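Local coordinates for protein acetyltransferase (Brucella abortus str. 2308 A, PDB 4ZBG) that binds acetyl-coenzyme A through a GNAT fold and probably transfers its acetyl group to an amine substrate, at residues R23-A28 with S90-R95; G67-S72 with K103-G108. One frame throughout, in Å; residues are numbered along the deposited sequence. Where two conformers were deposited one is given.

Interaction 1. Residues R23-A28 with S90-R95; sequences RQVTEA and SVLPAR. With ACO (acetyl coenzyme *a), chain B.
Val25 and Leu92 make the apolar centre of this contact, their side chains crossing at about a right angle. The nearest atoms are Val25 CG2 and Leu92 CD2, 3.9 Å apart, and the second methyl of the valine, CG1, lies 4.0 Å from Leu92 N. With chi1 at 171°, CG1 is anti to the valine's own nitrogen and CG2 beside it, which spreads the fork so that one methyl meets the leucine end and the other also meets its backbone. Further along the helix Ala28 adds a looser apolar touch, its CB 4.3 Å from Pro93 CD, while the proline CG sits 3.8 Å from Ala28 O.

The polar part is indirect. Ser90 OG comes up against the helix backbone at Thr26 CA, 3.6 Å away, with Thr26 CG2 also close, and a water joins the two side chains. This water donates to Thr26 OG1 at 2.8 Å and is hydrogen-bonded to Ser90 OG. With its own hydrogen given to Ile22 O, one turn back in the same helix, the threonine hydroxyl takes the water's proton on its oxygen.

A direct hydrogen bond leads to the cofactor: Val91 N donates to ACO O9P, a carbonyl of the pantetheine arm, at 3.0 Å and a fairly straight 160°. The Val91 side chain starts away from the helix, and its CG2 lies against O4A, a non-bridging oxygen of the P2A phosphate, and O6A, the ester oxygen joining that phosphate to the pantetheine arm. Helix 19-30 packs against the end of strand 83-91, whose edge turned away from strand 64-76 bonds the cofactor; Val65 of strand 64-76 touches Val25, Leu66 touches Leu92, and Glu40 of helix 40-49 lies against Thr26.

Interaction 2. Residues G67-S72 with K103-G108; sequences GHIAFS and KLIREG
Ile69 reaches from its strand into the turn of helix made by Leu104 and Ile105 and meets each with a different branch. CG2 lies against the root of Leu104, 4.0 Å from its CB and 3.9 Å from its carbonyl O, as the two side chains slide past each other in opposite directions. CD1, at the end of the longer branch, comes to 3.7 Å from Ile105 CG1, where the chains cross at about a right angle. The division follows from chi1 of -174°: CG1 points anti to the isoleucine nitrogen and runs out to the second partner, leaving CG2 between N and the carbonyl carbon, facing the first.

Leu104 in turn sends CD1 down onto the strand backbone, where the methyl lies on the Gly67-His68 peptide, 3.6 Å from His68 N and equally close to Gly67 C. At the other end of the contact the Phe71 ring comes obliquely to the helix backbone at Gly108, its CE1 3.7 Å from Gly108 CA.

Strand and helix run in roughly the same direction, their axes 34° apart and 8.5 Å at closest approach. Helix 100-114 is the one that follows strand 83-91 and its cofactor-binding turn in the GNAT fold, and here it packs on the central sheet. From the neighbouring strand 83-91, Leu86 touches Ile69, Phe71 and Ile105. On strand 55-61, Leu57 touches Ile69 and Leu55 touches Phe71.

The outer face of the helix is looser. Lys103 and Arg106 are exposed, although Lys103 also touches Ile11 of strand 10-13, and Glu107, only partly exposed, bonds through OE2 to Gln111 NE2 further along the same helix.

How the interactions relate
Interactions 1 and 2 lie on strands 83-91 and 64-76, neighbours in one sheet, with centres about 13 Å apart. They meet directly where Ser90 O probably accepts a hydrogen bond from His68 N at 2.8 Å; Val25 CG1 and Gly67 CA are also in packing contact at 4.2 Å. Each contact brings a helix to this pair of strands: helix 19-30 touches Ser90 and Val65, helix 100-114 touches Ile69 and Leu86. Acetyl-CoA touches interaction 1 itself, through the bond from Val91 N, whereas the side chain of Ile105 in interaction 2 stands about 6 Å from the cofactor. Gly97, Gly99 and Gly101, between the segments 90-95 and 103-108, add backbone N-H bonds to the cofactor.

Interaction 1. Residues R23-A28 with S90-R95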
loop_
_atom_site.group_PDB
_atom_site.type_symbol
_atom_site.label_atom_id
_atom_site.label_comp_id
_atom_site.label_asym_id
_atom_site.label_seq_id
_atom_site.Cartn_x
_atom_site.Cartn_y
_atom_site.Cartn_z
ATOM N N ARG A 23 -1.957 10.152 -7.829
ATOM C CA ARG A 23 -2.607 9.391 -8.880
ATOM C C ARG A 23 -1.761 9.352 -10.149
ATOM O O ARG A 23 -1.685 8.335 -10.820
ATOM C CB ARG A 23 -4.009 9.927 -9.162
ATOM C CG ARG A 23 -4.740 9.134 -10.225
ATOM C CD ARG A 23 -6.224 9.262 -10.051
ATOM N NE ARG A 23 -6.946 8.589 -11.121
ATOM C CZ ARG A 23 -8.252 8.365 -11.107
ATOM N NH1 ARG A 23 -8.983 8.704 -10.049
ATOM N NH2 ARG A 23 -8.817 7.771 -12.146
ATOM N N GLN A 24 -1.075 10.449 -10.441
ATOM C CA GLN A 24 -0.171 10.487 -11.589
ATOM C C GLN A 24 0.968 9.472 -11.448
ATOM O O GLN A 24 1.302 8.758 -12.393
ATOM C CB GLN A 24 0.397 11.894 -11.750
ATOM C CG GLN A 24 1.371 12.060 -12.900
ATOM C CD GLN A 24 2.084 13.406 -12.873
ATOM O OE1 GLN A 24 1.722 14.305 -12.108
ATOM N NE2 GLN A 24 3.112 13.545 -13.703
ATOM N N VAL A 25 1.561 9.405 -10.264
ATOM C CA VAL A 25 2.631 8.446 -10.020
ATOM C C VAL A 25 2.114 7.007 -10.122
ATOM O O VAL A 25 2.739 6.144 -10.746
ATOM C CB VAL A 25 3.297 8.719 -8.663
ATOM C CG1 VAL A 25 4.251 7.600 -8.313
ATOM C CG2 VAL A 25 4.025 10.064 -8.701
ATOM N N THR A 26 0.967 6.759 -9.503
ATOM C CA THR A 26 0.361 5.442 -9.519
ATOM C C THR A 26 0.097 5.019 -10.961
ATOM O O THR A 26 0.442 3.908 -11.379
ATOM C CB THR A 26 -0.966 5.451 -8.735
ATOM O OG1 THR A 26 -0.706 5.823 -7.380
ATOM C CG2 THR A 26 -1.629 4.101 -8.746
ATOM N N GLU A 27 -0.504 5.910 -11.742
ATOM C CA GLU A 27 -0.861 5.553 -13.103
ATOM C C GLU A 27 0.368 5.361 -13.979
ATOM O O GLU A 27 0.378 4.485 -14.841
ATOM C CB GLU A 27 -1.869 6.548 -13.679
ATOM C CG GLU A 27 -3.211 6.383 -12.969
ATOM C CD GLU A 27 -4.298 7.336 -13.409
ATOM O OE1 GLU A 27 -4.022 8.328 -14.106
ATOM O OE2 GLU A 27 -5.452 7.082 -13.027
ATOM N N ALA A 28 1.426 6.132 -13.724
ATOM C CA ALA A 28 2.680 5.946 -14.456
ATOM C C ALA A 28 3.294 4.591 -14.128
ATOM O O ALA A 28 3.783 3.885 -15.010
ATOM C CB ALA A 28 3.661 7.056 -14.135
ATOM N N SER A 90 3.513 2.083 -5.478
ATOM C CA SER A 90 3.908 2.591 -6.787
ATOM C C SER A 90 5.130 3.466 -6.646
ATOM O O SER A 90 5.176 4.313 -5.762
ATOM C CB SER A 90 2.798 3.481 -7.370
ATOM O OG SER A 90 1.550 2.820 -7.400
ATOM N N VAL A 91 6.100 3.288 -7.531
ATOM C CA VAL A 91 7.264 4.169 -7.585
ATOM C C VAL A 91 7.438 4.598 -9.034
ATOM O O VAL A 91 7.258 3.786 -9.938
ATOM C CB VAL A 91 8.533 3.473 -7.027
ATOM C CG1 VAL A 91 9.800 4.309 -7.282
ATOM C CG2 VAL A 91 8.364 3.190 -5.537
ATOM N N LEU A 92 7.773 5.869 -9.264
ATOM C CA LEU A 92 8.026 6.338 -10.623
ATOM C C LEU A 92 8.998 5.391 -11.304
ATOM O O LEU A 92 10.039 5.073 -10.732
ATOM C CB LEU A 92 8.652 7.727 -10.594
ATOM C CG LEU A 92 7.717 8.901 -10.328
ATOM C CD1 LEU A 92 8.517 10.191 -10.236
ATOM C CD2 LEU A 92 6.656 9.009 -11.416
ATOM N N PRO A 93 8.668 4.948 -12.528
ATOM C CA PRO A 93 9.541 3.987 -13.203
ATOM C C PRO A 93 11.028 4.355 -13.185
ATOM O O PRO A 93 11.867 3.493 -12.906
ATOM C CB PRO A 93 8.969 3.961 -14.619
ATOM C CG PRO A 93 7.488 4.080 -14.363
ATOM C CD PRO A 93 7.373 5.087 -13.225
ATOM N N ALA A 94 11.357 5.615 -13.460
ATOM C CA ALA A 94 12.751 6.032 -13.515
ATOM C C ALA A 94 13.489 5.884 -12.190
ATOM O O ALA A 94 14.714 5.752 -12.179
ATOM C CB ALA A 94 12.843 7.458 -13.999
ATOM N N ARG A 95 12.753 5.917 -11.082
ATOM C CA ARG A 95 13.363 5.869 -9.760
ATOM C C ARG A 95 13.202 4.521 -9.068
ATOM O O ARG A 95 13.536 4.395 -7.900
ATOM C CB ARG A 95 12.829 7.000 -8.874
ATOM C CG ARG A 95 13.220 8.408 -9.348
ATOM C CD ARG A 95 14.730 8.662 -9.284
ATOM N NE ARG A 95 15.208 8.653 -7.905
ATOM C CZ ARG A 95 15.293 9.722 -7.119
ATOM N NH1 ARG A 95 14.938 10.917 -7.565
ATOM N NH2 ARG A 95 15.733 9.598 -5.875
HETATM N N1A ACO B . 21.184 -2.496 -5.263
HETATM C C2A ACO B . 20.756 -3.634 -5.797
HETATM N N3A ACO B . 19.469 -3.911 -5.911
HETATM C C4A ACO B . 18.551 -3.039 -5.479
HETATM C C5A ACO B . 18.951 -1.850 -4.917
HETATM C C6A ACO B . 20.327 -1.595 -4.820
HETATM N N6A ACO B . 20.802 -0.355 -4.239
HETATM N N7A ACO B . 17.851 -1.170 -4.571
HETATM C C8A ACO B . 16.809 -1.918 -4.903
HETATM N N9A ACO B . 17.205 -3.053 -5.456
HETATM C C1B ACO B . 16.350 -4.133 -5.946
HETATM C C2B ACO B . 15.615 -4.739 -5.007
HETATM O O2B ACO B . 16.330 -5.767 -4.285
HETATM C C3B ACO B . 14.341 -5.382 -5.868
HETATM O O3B ACO B . 14.781 -6.554 -6.607
HETATM P P3B ACO B . 14.541 -8.095 -6.080
HETATM O O7A ACO B . 15.099 -8.978 -7.170
HETATM O O8A ACO B . 13.060 -8.317 -5.887
HETATM O O9A ACO B . 15.294 -8.250 -4.777
HETATM C C4B ACO B . 14.001 -4.407 -6.716
HETATM O O4B ACO B . 15.273 -3.487 -6.861
HETATM C C5B ACO B . 12.878 -3.453 -6.270
HETATM O O5B ACO B . 13.059 -3.106 -4.919
HETATM P P1A ACO B . 12.855 -1.571 -4.390
HETATM O O1A ACO B . 13.875 -0.636 -4.967
HETATM O O2A ACO B . 12.750 -1.648 -2.892
HETATM O O3A ACO B . 11.377 -1.177 -4.910
HETATM P P2A ACO B . 10.988 -0.084 -6.032
HETATM O O4A ACO B . 11.259 1.300 -5.532
HETATM O O5A ACO B . 11.549 -0.466 -7.373
HETATM O O6A ACO B . 9.380 -0.276 -6.009
HETATM C CBP ACO B . 7.480 -1.394 -6.925
HETATM C CCP ACO B . 8.816 -1.554 -6.195
HETATM C CDP ACO B . 6.827 -2.771 -7.027
HETATM C CEP ACO B . 6.610 -0.442 -6.112
HETATM C CAP ACO B . 7.748 -0.815 -8.315
HETATM O OAP ACO B . 8.426 -1.784 -9.077
HETATM C C9P ACO B . 6.487 -0.389 -9.069
HETATM O O9P ACO B . 5.944 0.659 -8.887
HETATM N N8P ACO B . 6.007 -1.334 -10.034
HETATM C C7P ACO B . 4.838 -1.069 -10.844
HETATM C C6P ACO B . 3.566 -1.088 -10.011
HETATM C C5P ACO B . 3.427 -2.388 -9.248
HETATM O O5P ACO B . 3.479 -3.451 -9.786
HETATM N N4P ACO B . 3.226 -2.279 -7.833
HETATM C C3P ACO B . 3.081 -3.474 -7.027
HETATM C C2P ACO B . 1.672 -4.039 -7.145
HETATM S S1P ACO B . 1.472 -5.375 -5.936
HETATM C C ACO B . 1.063 -4.526 -4.403
HETATM O O ACO B . 0.861 -3.353 -4.396
HETATM C CH3 ACO B . 1.003 -5.374 -3.144
HETATM O O HOH W 1 -0.035 3.847 -5.475
#

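Interaction 2. Residues G67-S72 with K103-G108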
loop_
_atom_site.group_PDB
_atom_site.type_symbol
_atom_site.label_atom_id
_atom_site.label_comp_id
_atom_site.label_asym_id
_atom_site.label_seq_id
_atom_site.Cartn_x
_atom_site.Cartn_y
_atom_site.Cartn_z
ATOM N N GLY A 67 7.023 8.185 -5.012
ATOM C CA GLY A 67 6.403 6.909 -4.736
ATOM C C GLY A 67 5.282 7.081 -3.753
ATOM O O GLY A 67 5.212 8.095 -3.054
ATOM N N HIS A 68 4.412 6.080 -3.703
ATOM C CA HIS A 68 3.223 6.125 -2.877
ATOM C C HIS A 68 2.863 4.715 -2.418
ATOM O O HIS A 68 3.104 3.735 -3.131
ATOM C CB HIS A 68 2.049 6.714 -3.665
ATOM C CG HIS A 68 0.750 6.600 -2.941
ATOM N ND1 HIS A 68 -0.197 5.646 -3.252
ATOM C CD2 HIS A 68 0.269 7.284 -1.877
ATOM C CE1 HIS A 68 -1.214 5.761 -2.416
ATOM N NE2 HIS A 68 -0.955 6.750 -1.576
ATOM N N ILE A 69 2.270 4.614 -1.231
ATOM C CA ILE A 69 1.732 3.346 -0.754
ATOM C C ILE A 69 0.391 3.562 -0.062
ATOM O O ILE A 69 0.229 4.530 0.688
ATOM C CB ILE A 69 2.748 2.605 0.133
ATOM C CG1 ILE A 69 2.248 1.205 0.505
ATOM C CG2 ILE A 69 3.075 3.426 1.381
ATOM C CD1 ILE A 69 3.344 0.356 1.091
ATOM N N ALA A 70 -0.548 2.652 -0.322
ATOM C CA ALA A 70 -1.856 2.636 0.321
ATOM C C ALA A 70 -2.032 1.402 1.197
ATOM O O ALA A 70 -1.592 0.309 0.833
ATOM C CB ALA A 70 -2.955 2.652 -0.730
ATOM N N PHE A 71 -2.709 1.590 2.327
ATOM C CA PHE A 71 -3.209 0.498 3.147
ATOM C C PHE A 71 -4.679 0.739 3.424
ATOM O O PHE A 71 -5.100 1.883 3.572
ATOM C CB PHE A 71 -2.482 0.431 4.483
ATOM C CG PHE A 71 -1.022 0.142 4.376
ATOM C CD1 PHE A 71 -0.111 1.155 4.125
ATOM C CD2 PHE A 71 -0.550 -1.147 4.567
ATOM C CE1 PHE A 71 1.238 0.885 4.051
ATOM C CE2 PHE A 71 0.801 -1.430 4.501
ATOM C CZ PHE A 71 1.698 -0.416 4.240
ATOM N N SER A 72 -5.451 -0.342 3.532
ATOM C CA SER A 72 -6.891 -0.244 3.765
ATOM C C SER A 72 -7.342 -1.479 4.538
ATOM O O SER A 72 -6.653 -2.501 4.525
ATOM C CB SER A 72 -7.647 -0.112 2.428
ATOM O OG SER A 72 -7.351 -1.178 1.551
ATOM N N LYS A 103 11.476 1.207 1.326
ATOM C CA LYS A 103 11.363 2.180 2.412
ATOM C C LYS A 103 9.904 2.528 2.709
ATOM O O LYS A 103 9.520 2.626 3.875
ATOM C CB LYS A 103 12.197 3.438 2.135
ATOM C CG LYS A 103 13.680 3.185 2.249
ATOM C CD LYS A 103 14.477 4.389 1.774
ATOM C CE LYS A 103 15.973 4.105 1.789
ATOM N NZ LYS A 103 16.706 5.087 0.949
ATOM N N LEU A 104 9.099 2.715 1.664
ATOM C CA LEU A 104 7.672 2.990 1.842
ATOM C C LEU A 104 6.970 1.841 2.550
ATOM O O LEU A 104 6.149 2.052 3.444
ATOM C CB LEU A 104 7.007 3.236 0.489
ATOM C CG LEU A 104 7.278 4.616 -0.100
ATOM C CD1 LEU A 104 6.871 4.639 -1.561
ATOM C CD2 LEU A 104 6.517 5.679 0.688
ATOM N N ILE A 105 7.283 0.620 2.135
ATOM C CA ILE A 105 6.648 -0.556 2.720
ATOM C C ILE A 105 7.032 -0.700 4.188
ATOM O O ILE A 105 6.168 -0.883 5.045
ATOM C CB ILE A 105 6.960 -1.829 1.910
ATOM C CG1 ILE A 105 6.326 -1.737 0.517
ATOM C CG2 ILE A 105 6.498 -3.064 2.671
ATOM C CD1 ILE A 105 6.900 -2.721 -0.477
ATOM N N ARG A 106 8.326 -0.610 4.491
ATOM C CA ARG A 106 8.766 -0.765 5.875
ATOM C C ARG A 106 8.165 0.316 6.768
ATOM O O ARG A 106 7.725 0.035 7.885
ATOM C CB ARG A 106 10.293 -0.771 5.971
ATOM C CG ARG A 106 10.927 -2.044 5.443
ATOM C CD ARG A 106 12.383 -2.167 5.844
ATOM N NE ARG A 106 13.004 -3.335 5.221
ATOM C CZ ARG A 106 13.487 -3.341 3.987
ATOM N NH1 ARG A 106 13.404 -2.249 3.243
ATOM N NH2 ARG A 106 14.043 -4.439 3.487
ATOM N N GLU A 107 8.141 1.550 6.283
ATOM C CA GLU A 107 7.587 2.625 7.081
ATOM C C GLU A 107 6.072 2.463 7.280
ATOM O O GLU A 107 5.554 2.677 8.382
ATOM C CB GLU A 107 7.960 3.981 6.484
ATOM C CG GLU A 107 7.458 5.151 7.293
ATOM C CD GLU A 107 7.951 5.163 8.726
ATOM O OE1 GLU A 107 9.054 4.635 9.026
ATOM O OE2 GLU A 107 7.222 5.730 9.558
ATOM N N GLY A 108 5.361 2.074 6.226
ATOM C CA GLY A 108 3.934 1.829 6.345
ATOM C C GLY A 108 3.600 0.734 7.338
ATOM O O GLY A 108 2.697 0.880 8.171
#